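Local coordinates for protein malonate decarboxylase subunit alpha (Acinetobacter baumannii ATCC 17978, PDB 6MPR) that probably transfers the acyl carrier protein from acetate to malonate, the substrate-loading step of malonate decarboxylase, at residues G66-Q71 against M94-R99; F74-L79 against S100-L105. One frame throughout, in Å; residues are numbered along the deposited sequence. Where two conformers were deposited one is given.

Contact 1: G66-Q71 against M94-R99; sequences GNNQKQ and MPSVGR
Gly66 and Ser96 meet backbone to backbone where two neighbouring strands of a Rossmann-like parallel sheet, 61-64 and 90-94, give way to the loops at their C-terminal ends. Ser96 N donates to Gly66 O at 2.8 Å, a bent bond with 132° at the hydrogen. The Pro95 ring leans on the same oxygen, bringing its CB to 3.2 Å from Gly66 O. In the reverse direction Gly66 CA makes a CH-O contact of 3.3 Å with Ser96 O, so that one glycine is held at both its CA and its carbonyl. A cis peptide before Gly66 and its positive phi shape this turn. One residue on, Ser96 CB rests 3.3 Å from Asn67 O.

At the far end, the aliphatic parts of Gln71 and Arg99 run alongside one another in opposite senses, with Gln71 CG 3.9 Å from Arg99 CD. The guanidinium continues beyond this contact, to a salt bridge with Glu101 and a cation-pi contact with Tyr230.

The amide end of Gln71 also supports the first shell by positioning Gly66. A bend at chi2 (-62°) folds this amide back over its own loop, where OE1 takes the N-H of Gly66 at 2.9 Å, with the donor above the carbonyl plane. At the nitrogen end of the same amide, NE2 donates to two carbonyls at once, Asn67 O at 2.8 Å and Gln69 O at 3.0 Å.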
ATOM      1  N   GLY A  66      -1.388  20.859  -0.601  1.00  8.99           N
ATOM      2  CA  GLY A  66      -1.514  19.683  -1.442  1.00  9.62           C
ATOM      3  C   GLY A  66      -2.002  18.362  -0.861  1.00 13.71           C
ATOM      4  O   GLY A  66      -2.082  17.368  -1.589  1.00 11.48           O
ATOM      5  N   ASN A  67      -2.294  18.304   0.434  1.00 11.19           N
ATOM      6  CA  ASN A  67      -3.032  17.172   0.984  0.52  9.95           C
ATOM      7  C   ASN A  67      -4.482  17.264   0.533  1.00  9.36           C
ATOM      8  O   ASN A  67      -4.938  18.303   0.050  1.00 14.24           O
ATOM      9  CB  ASN A  67      -3.029  17.153   2.519  0.52 11.86           C
ATOM     10  CG  ASN A  67      -1.649  17.119   3.133  0.52  9.55           C
ATOM     11  OD1 ASN A  67      -1.019  16.065   3.217  0.52 18.13           O
ATOM     12  ND2 ASN A  67      -1.206  18.259   3.646  0.52  7.38           N
ATOM     13  N   ASN A  68      -5.240  16.192   0.743  1.00  9.38           N
ATOM     14  CA  ASN A  68      -6.653  16.281   0.403  0.52 12.80           C
ATOM     15  C   ASN A  68      -7.353  17.359   1.222  1.00 16.20           C
ATOM     16  O   ASN A  68      -8.220  18.073   0.696  1.00 14.40           O
ATOM     17  CB  ASN A  68      -7.362  14.946   0.587  0.52 15.41           C
ATOM     18  CG  ASN A  68      -8.825  15.014   0.143  0.52 18.52           C
ATOM     19  OD1 ASN A  68      -9.131  14.916  -1.050  0.52 24.40           O
ATOM     20  ND2 ASN A  68      -9.725  15.220   1.096  0.52 15.01           N
ATOM     21  N   GLN A  69      -6.983  17.519   2.495  1.00 10.92           N
ATOM     22  CA  GLN A  69      -7.604  18.513   3.366  1.00 10.42           C
ATOM     23  C   GLN A  69      -6.620  19.619   3.739  1.00  9.76           C
ATOM     24  O   GLN A  69      -6.780  20.760   3.300  1.00 12.52           O
ATOM     25  CB  GLN A  69      -8.170  17.820   4.611  1.00 11.72           C
ATOM     26  CG  GLN A  69      -9.178  16.718   4.294  1.00 12.08           C
ATOM     27  CD  GLN A  69      -9.276  15.695   5.413  1.00 13.18           C
ATOM     28  OE1 GLN A  69      -8.648  14.635   5.350  1.00 13.43           O
ATOM     29  NE2 GLN A  69     -10.061  15.999   6.431  1.00 13.55           N
ATOM     30  N   LYS A  70      -5.596  19.314   4.536  1.00 14.33           N
ATOM     31  CA  LYS A  70      -4.631  20.325   4.975  1.00 10.43           C
ATOM     32  C   LYS A  70      -3.858  20.901   3.795  1.00 13.12           C
ATOM     33  O   LYS A  70      -3.330  20.151   2.973  1.00 10.18           O
ATOM     34  CB  LYS A  70      -3.655  19.693   5.975  1.00 11.32           C
ATOM     35  CG  LYS A  70      -2.424  20.526   6.279  1.00 13.53           C
ATOM     36  CD  LYS A  70      -1.590  19.848   7.364  1.00 12.42           C
ATOM     37  CE  LYS A  70      -0.826  18.654   6.827  1.00 11.55           C
ATOM     38  NZ  LYS A  70      -0.066  17.921   7.903  1.00 12.07           N
ATOM     39  N   GLN A  71      -3.774  22.236   3.725  1.00 11.59           N
ATOM     40  CA  GLN A  71      -3.027  22.938   2.683  1.00  8.07           C
ATOM     41  C   GLN A  71      -1.931  23.777   3.320  1.00 10.60           C
ATOM     42  O   GLN A  71      -2.201  24.589   4.218  1.00 11.39           O
ATOM     43  CB  GLN A  71      -3.906  23.872   1.826  1.00 11.99           C
ATOM     44  CG  GLN A  71      -5.189  23.246   1.268  1.00  9.39           C
ATOM     45  CD  GLN A  71      -4.887  22.087   0.343  1.00 18.88           C
ATOM     46  OE1 GLN A  71      -3.988  22.175  -0.511  1.00 11.52           O
ATOM     47  NE2 GLN A  71      -5.615  20.986   0.515  1.00 12.22           N
ATOM     48  N   MET A  94       1.776  16.783  -6.458  1.00  9.55           N
ATOM     49  CA  MET A  94       0.763  17.213  -5.507  1.00 10.58           C
ATOM     50  C   MET A  94      -0.315  16.154  -5.350  1.00 11.14           C
ATOM     51  O   MET A  94      -0.980  15.811  -6.331  1.00 10.20           O
ATOM     52  CB  MET A  94       0.142  18.529  -5.958  1.00 12.73           C
ATOM     53  CG  MET A  94       1.173  19.662  -6.131  1.00 14.01           C
ATOM     54  SD  MET A  94       0.399  21.225  -6.551  1.00 17.61           S
ATOM     55  CE  MET A  94      -0.378  21.577  -4.983  1.00 16.90           C
ATOM     56  N   PRO A  95      -0.527  15.624  -4.143  1.00 11.53           N
ATOM     57  CA  PRO A  95      -1.636  14.677  -3.963  1.00 10.78           C
ATOM     58  C   PRO A  95      -2.971  15.281  -4.359  1.00  8.73           C
ATOM     59  O   PRO A  95      -3.787  14.615  -4.996  1.00 11.17           O
ATOM     60  CB  PRO A  95      -1.569  14.344  -2.463  1.00 11.09           C
ATOM     61  CG  PRO A  95      -0.101  14.552  -2.118  1.00 11.48           C
ATOM     62  CD  PRO A  95       0.315  15.747  -2.938  1.00  8.59           C
ATOM     63  N   SER A  96      -3.195  16.547  -4.017  1.00  9.07           N
ATOM     64  CA  SER A  96      -4.463  17.214  -4.294  1.00 13.05           C
ATOM     65  C   SER A  96      -4.177  18.626  -4.790  1.00 14.38           C
ATOM     66  O   SER A  96      -3.409  19.356  -4.155  1.00 17.47           O
ATOM     67  CB  SER A  96      -5.344  17.245  -3.036  1.00 16.73           C
ATOM     68  OG  SER A  96      -6.689  17.553  -3.366  1.00 20.07           O
ATOM     69  N   VAL A  97      -4.782  19.001  -5.924  1.00 14.14           N
ATOM     70  CA  VAL A  97      -4.618  20.322  -6.532  1.00 19.65           C
ATOM     71  C   VAL A  97      -5.953  21.039  -6.399  1.00 31.49           C
ATOM     72  O   VAL A  97      -6.879  20.777  -7.173  1.00 37.19           O
ATOM     73  CB  VAL A  97      -4.197  20.244  -8.004  1.00 22.15           C
ATOM     74  CG1 VAL A  97      -3.769  21.625  -8.501  1.00 32.32           C
ATOM     75  CG2 VAL A  97      -3.094  19.236  -8.208  1.00 19.57           C
ATOM     76  N   GLY A  98      -6.053  21.957  -5.441  1.00 44.74           N
ATOM     77  CA  GLY A  98      -7.281  22.704  -5.234  1.00 53.34           C
ATOM     78  C   GLY A  98      -7.124  24.211  -5.104  1.00 54.07           C
ATOM     79  O   GLY A  98      -7.935  24.958  -5.661  1.00 62.60           O
ATOM     80  N   ARG A  99      -6.109  24.671  -4.364  1.00 41.29           N
ATOM     81  CA  ARG A  99      -5.906  26.103  -4.170  1.00 30.90           C
ATOM     82  C   ARG A  99      -5.701  26.799  -5.512  1.00 26.66           C
ATOM     83  O   ARG A  99      -5.098  26.243  -6.429  1.00 29.28           O
ATOM     84  CB  ARG A  99      -4.695  26.363  -3.262  1.00 25.91           C
ATOM     85  CG  ARG A  99      -4.722  25.694  -1.876  1.00 26.32           C
ATOM     86  CD  ARG A  99      -5.417  26.553  -0.810  1.00 22.74           C
ATOM     87  NE  ARG A  99      -4.924  27.925  -0.809  1.00 16.08           N
ATOM     88  CZ  ARG A  99      -5.515  28.947  -0.190  1.00 19.14           C
ATOM     89  NH1 ARG A  99      -6.622  28.755   0.519  1.00 20.72           N
ATOM     90  NH2 ARG A  99      -4.993  30.168  -0.278  1.00 24.46           N
TER
HETATM   91  O   HOH W   1      -5.673  21.842  -2.679  1.00 38.93           O

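Contact 2: F74-L79 against S100-L105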
ATOM      1  N   PHE A  74       0.359  29.036   3.092  1.00 11.00           N
ATOM      2  CA  PHE A  74       1.381  30.077   3.166  1.00 11.85           C
ATOM      3  C   PHE A  74       2.536  29.762   2.224  1.00 11.03           C
ATOM      4  O   PHE A  74       3.005  30.641   1.484  1.00 12.50           O
ATOM      5  CB  PHE A  74       1.861  30.221   4.609  1.00 12.74           C
ATOM      6  CG  PHE A  74       2.976  31.200   4.795  1.00 18.81           C
ATOM      7  CD1 PHE A  74       2.794  32.548   4.517  1.00 15.28           C
ATOM      8  CD2 PHE A  74       4.195  30.777   5.277  1.00 17.92           C
ATOM      9  CE1 PHE A  74       3.830  33.459   4.717  1.00 18.05           C
ATOM     10  CE2 PHE A  74       5.232  31.673   5.464  1.00 15.31           C
ATOM     11  CZ  PHE A  74       5.044  33.016   5.188  1.00 18.76           C
ATOM     12  N   LEU A  75       2.983  28.506   2.200  1.00  9.90           N
ATOM     13  CA  LEU A  75       4.082  28.149   1.302  1.00 10.55           C
ATOM     14  C   LEU A  75       3.651  28.207  -0.159  1.00  9.36           C
ATOM     15  O   LEU A  75       4.413  28.679  -1.009  1.00 11.23           O
ATOM     16  CB  LEU A  75       4.635  26.757   1.645  1.00 11.85           C
ATOM     17  CG  LEU A  75       5.277  26.605   3.025  1.00 11.24           C
ATOM     18  CD1 LEU A  75       5.807  25.166   3.249  1.00 11.86           C
ATOM     19  CD2 LEU A  75       6.370  27.643   3.238  1.00 12.79           C
ATOM     20  N   SER A  76       2.433  27.750  -0.472  1.00 12.16           N
ATOM     21  CA  SER A  76       1.988  27.791  -1.863  1.00 14.44           C
ATOM     22  C   SER A  76       1.754  29.224  -2.332  1.00 13.14           C
ATOM     23  O   SER A  76       2.144  29.573  -3.451  1.00 14.35           O
ATOM     24  CB  SER A  76       0.738  26.925  -2.063  1.00 13.14           C
ATOM     25  OG  SER A  76      -0.334  27.331  -1.227  1.00 13.72           O
ATOM     26  N   ARG A  77       1.146  30.079  -1.494  1.00 12.85           N
ATOM     27  CA  ARG A  77       0.982  31.483  -1.875  1.00 14.82           C
ATOM     28  C   ARG A  77       2.338  32.154  -2.050  1.00 17.51           C
ATOM     29  O   ARG A  77       2.523  32.980  -2.957  1.00 15.30           O
ATOM     30  CB  ARG A  77       0.145  32.241  -0.834  1.00 16.01           C
ATOM     31  CG  ARG A  77      -1.349  31.907  -0.852  1.00 17.95           C
ATOM     32  CD  ARG A  77      -2.141  32.743   0.168  1.00 18.60           C
ATOM     33  NE  ARG A  77      -2.117  32.167   1.517  1.00 15.51           N
ATOM     34  CZ  ARG A  77      -1.439  32.694   2.538  1.00 21.58           C
ATOM     35  NH1 ARG A  77      -0.732  33.805   2.370  1.00 16.76           N
ATOM     36  NH2 ARG A  77      -1.469  32.119   3.736  1.00 17.37           N
ATOM     37  N   SER A  78       3.304  31.801  -1.193  1.00 15.52           N
ATOM     38  CA  SER A  78       4.633  32.397  -1.291  1.00 15.13           C
ATOM     39  C   SER A  78       5.351  31.910  -2.541  1.00 14.42           C
ATOM     40  O   SER A  78       5.959  32.705  -3.268  1.00 14.43           O
ATOM     41  CB  SER A  78       5.460  32.083  -0.033  1.00 15.85           C
ATOM     42  OG  SER A  78       4.902  32.653   1.152  1.00 17.09           O
ATOM     43  N   LEU A  79       5.287  30.603  -2.817  1.00 12.91           N
ATOM     44  CA  LEU A  79       5.935  30.078  -4.016  1.00 10.40           C
ATOM     45  C   LEU A  79       5.420  30.775  -5.274  1.00 15.78           C
ATOM     46  O   LEU A  79       6.201  31.102  -6.177  1.00 14.58           O
ATOM     47  CB  LEU A  79       5.709  28.564  -4.102  1.00 10.24           C
ATOM     48  CG  LEU A  79       6.416  27.842  -5.251  1.00 12.17           C
ATOM     49  CD1 LEU A  79       7.922  27.950  -5.092  1.00 12.82           C
ATOM     50  CD2 LEU A  79       5.994  26.381  -5.291  1.00 13.43           C
ATOM     51  N   SER A 100      -6.218  28.025  -5.629  1.00 21.31           N
ATOM     52  CA  SER A 100      -6.036  28.789  -6.860  1.00 23.32           C
ATOM     53  C   SER A 100      -4.559  29.032  -7.168  1.00 27.30           C
ATOM     54  O   SER A 100      -4.145  28.971  -8.331  1.00 26.79           O
ATOM     55  CB  SER A 100      -6.777  30.122  -6.760  1.00 32.41           C
ATOM     56  OG  SER A 100      -6.250  30.916  -5.714  1.00 37.93           O
ATOM     57  N   GLU A 101      -3.749  29.332  -6.149  1.00 19.16           N
ATOM     58  CA  GLU A 101      -2.340  29.597  -6.428  1.00 16.57           C
ATOM     59  C   GLU A 101      -1.601  28.354  -6.922  1.00 14.90           C
ATOM     60  O   GLU A 101      -0.538  28.492  -7.535  1.00 16.26           O
ATOM     61  CB  GLU A 101      -1.644  30.197  -5.197  1.00 16.02           C
ATOM     62  CG  GLU A 101      -1.406  29.238  -4.013  1.00 17.87           C
ATOM     63  CD  GLU A 101      -2.567  29.199  -3.026  1.00 25.83           C
ATOM     64  OE1 GLU A 101      -2.413  28.572  -1.945  1.00 20.14           O
ATOM     65  OE2 GLU A 101      -3.627  29.796  -3.327  1.00 20.73           O
ATOM     66  N   HIS A 102      -2.135  27.146  -6.690  1.00 13.15           N
ATOM     67  CA  HIS A 102      -1.504  25.958  -7.264  1.00 16.46           C
ATOM     68  C   HIS A 102      -1.446  26.066  -8.776  1.00 15.80           C
ATOM     69  O   HIS A 102      -0.401  25.844  -9.394  1.00 14.42           O
ATOM     70  CB  HIS A 102      -2.262  24.694  -6.877  1.00 14.19           C
ATOM     71  CG  HIS A 102      -2.234  24.397  -5.419  1.00 14.30           C
ATOM     72  ND1 HIS A 102      -3.082  23.484  -4.835  1.00 14.00           N
ATOM     73  CD2 HIS A 102      -1.458  24.883  -4.424  1.00 14.37           C
ATOM     74  CE1 HIS A 102      -2.842  23.429  -3.538  1.00 17.01           C
ATOM     75  NE2 HIS A 102      -1.856  24.262  -3.264  1.00 16.22           N
ATOM     76  N   LEU A 103      -2.572  26.418  -9.390  1.00 15.47           N
ATOM     77  CA  LEU A 103      -2.595  26.536 -10.834  1.00 15.96           C
ATOM     78  C   LEU A 103      -1.965  27.842 -11.298  1.00 16.73           C
ATOM     79  O   LEU A 103      -1.434  27.897 -12.414  1.00 15.84           O
ATOM     80  CB  LEU A 103      -4.034  26.363 -11.326  1.00 14.16           C
ATOM     81  CG  LEU A 103      -4.540  24.948 -11.008  1.00 20.58           C
ATOM     82  CD1 LEU A 103      -5.972  24.725 -11.463  1.00 22.40           C
ATOM     83  CD2 LEU A 103      -3.622  23.889 -11.611  1.00 20.44           C
ATOM     84  N   ASP A 104      -1.958  28.886 -10.448  1.00 13.87           N
ATOM     85  CA  ASP A 104      -1.245  30.114 -10.795  1.00 14.39           C
ATOM     86  C   ASP A 104       0.238  29.850 -11.068  1.00 14.12           C
ATOM     87  O   ASP A 104       0.858  30.561 -11.872  1.00 16.17           O
ATOM     88  CB  ASP A 104      -1.380  31.156  -9.680  1.00 22.52           C
ATOM     89  CG  ASP A 104      -2.823  31.637  -9.465  1.00 31.53           C
ATOM     90  OD1 ASP A 104      -3.729  31.321 -10.275  1.00 27.48           O
ATOM     91  OD2 ASP A 104      -3.050  32.340  -8.453  1.00 31.96           O
ATOM     92  N   LEU A 105       0.824  28.829 -10.427  1.00 13.48           N
ATOM     93  CA  LEU A 105       2.231  28.502 -10.688  1.00 16.81           C
ATOM     94  C   LEU A 105       2.482  28.221 -12.164  1.00 18.33           C
ATOM     95  O   LEU A 105       3.544  28.565 -12.702  1.00 14.90           O
ATOM     96  CB  LEU A 105       2.660  27.289  -9.863  1.00 13.58           C
ATOM     97  CG  LEU A 105       2.640  27.450  -8.350  1.00 11.86           C
ATOM     98  CD1 LEU A 105       2.797  26.088  -7.676  1.00 14.12           C
ATOM     99  CD2 LEU A 105       3.738  28.435  -7.906  1.00 15.16           C
TER
HETATM  100  O   HOH W   2      -1.136  24.647  -0.619  1.00 12.56           O
HETATM  101  O   HOH W   3       1.252  27.643  -5.224  1.00 18.62           O
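Ser76 and Glu101 both turn their first side-chain atom between backbone N and carbonyl carbon (chi1 58° and 71°), and the bend at chi2 of Glu101 then swings its carboxylate onto the serine. Ser76 OG donates to Glu101 OE1 over a short 2.5 Å, meeting the anti lone pair of that oxygen. Helices 74-79 and 100-105 follow adjacent strands of the parallel sheet; the axes of the two segments approach to 8.8 Å, with their N-to-C directions 32° apart.

Arg77 passes obliquely, laying its CG 3.7 Å from Glu101 OE1, but its guanidinium is steered to salt bridges with Asp226 and Asp73. His102 presents an edge, with CD2 3.8 Å from Ser76 CB, and water 2 links its NE2 to Ser76 OG. Water 3 spans the backbones, donating to Ser76 O and, weakly, to Glu101 O. About a turn further along both helices, the side chains of Leu79 and Leu105 cross at about a right angle, with Leu79 CG 3.8 Å from Leu105 CD2 and Met92 of strand 90-94 touching both leucines.

With Arg99 NE as a second partner of OE1, this buried carboxylate, gripped by both a hydroxyl and a guanidinium, would be expected to remain ionised.

In the fold
Both contacts are buried and join the same two successive strand-loop-helix units of the parallel sheet, but at different depths. Contact 1 lies about 11 Å from the centre of the chain, contact 2 about 22 Å, measured between centres. The inner one joins loops and works mainly through backbone groups, while the outer one joins helices and works through a serine-carboxylate bond, waters and leucines. His102 is one seam between them, its ND1 3.3 Å from Met94 CE and its CE1 3.5 Å from Gln71 OE1, both of them van der Waals contacts; Val97 also packs on His102 and Leu103. Arg99 belongs to contact 1 by its chain and reaches contact 2 with its charge.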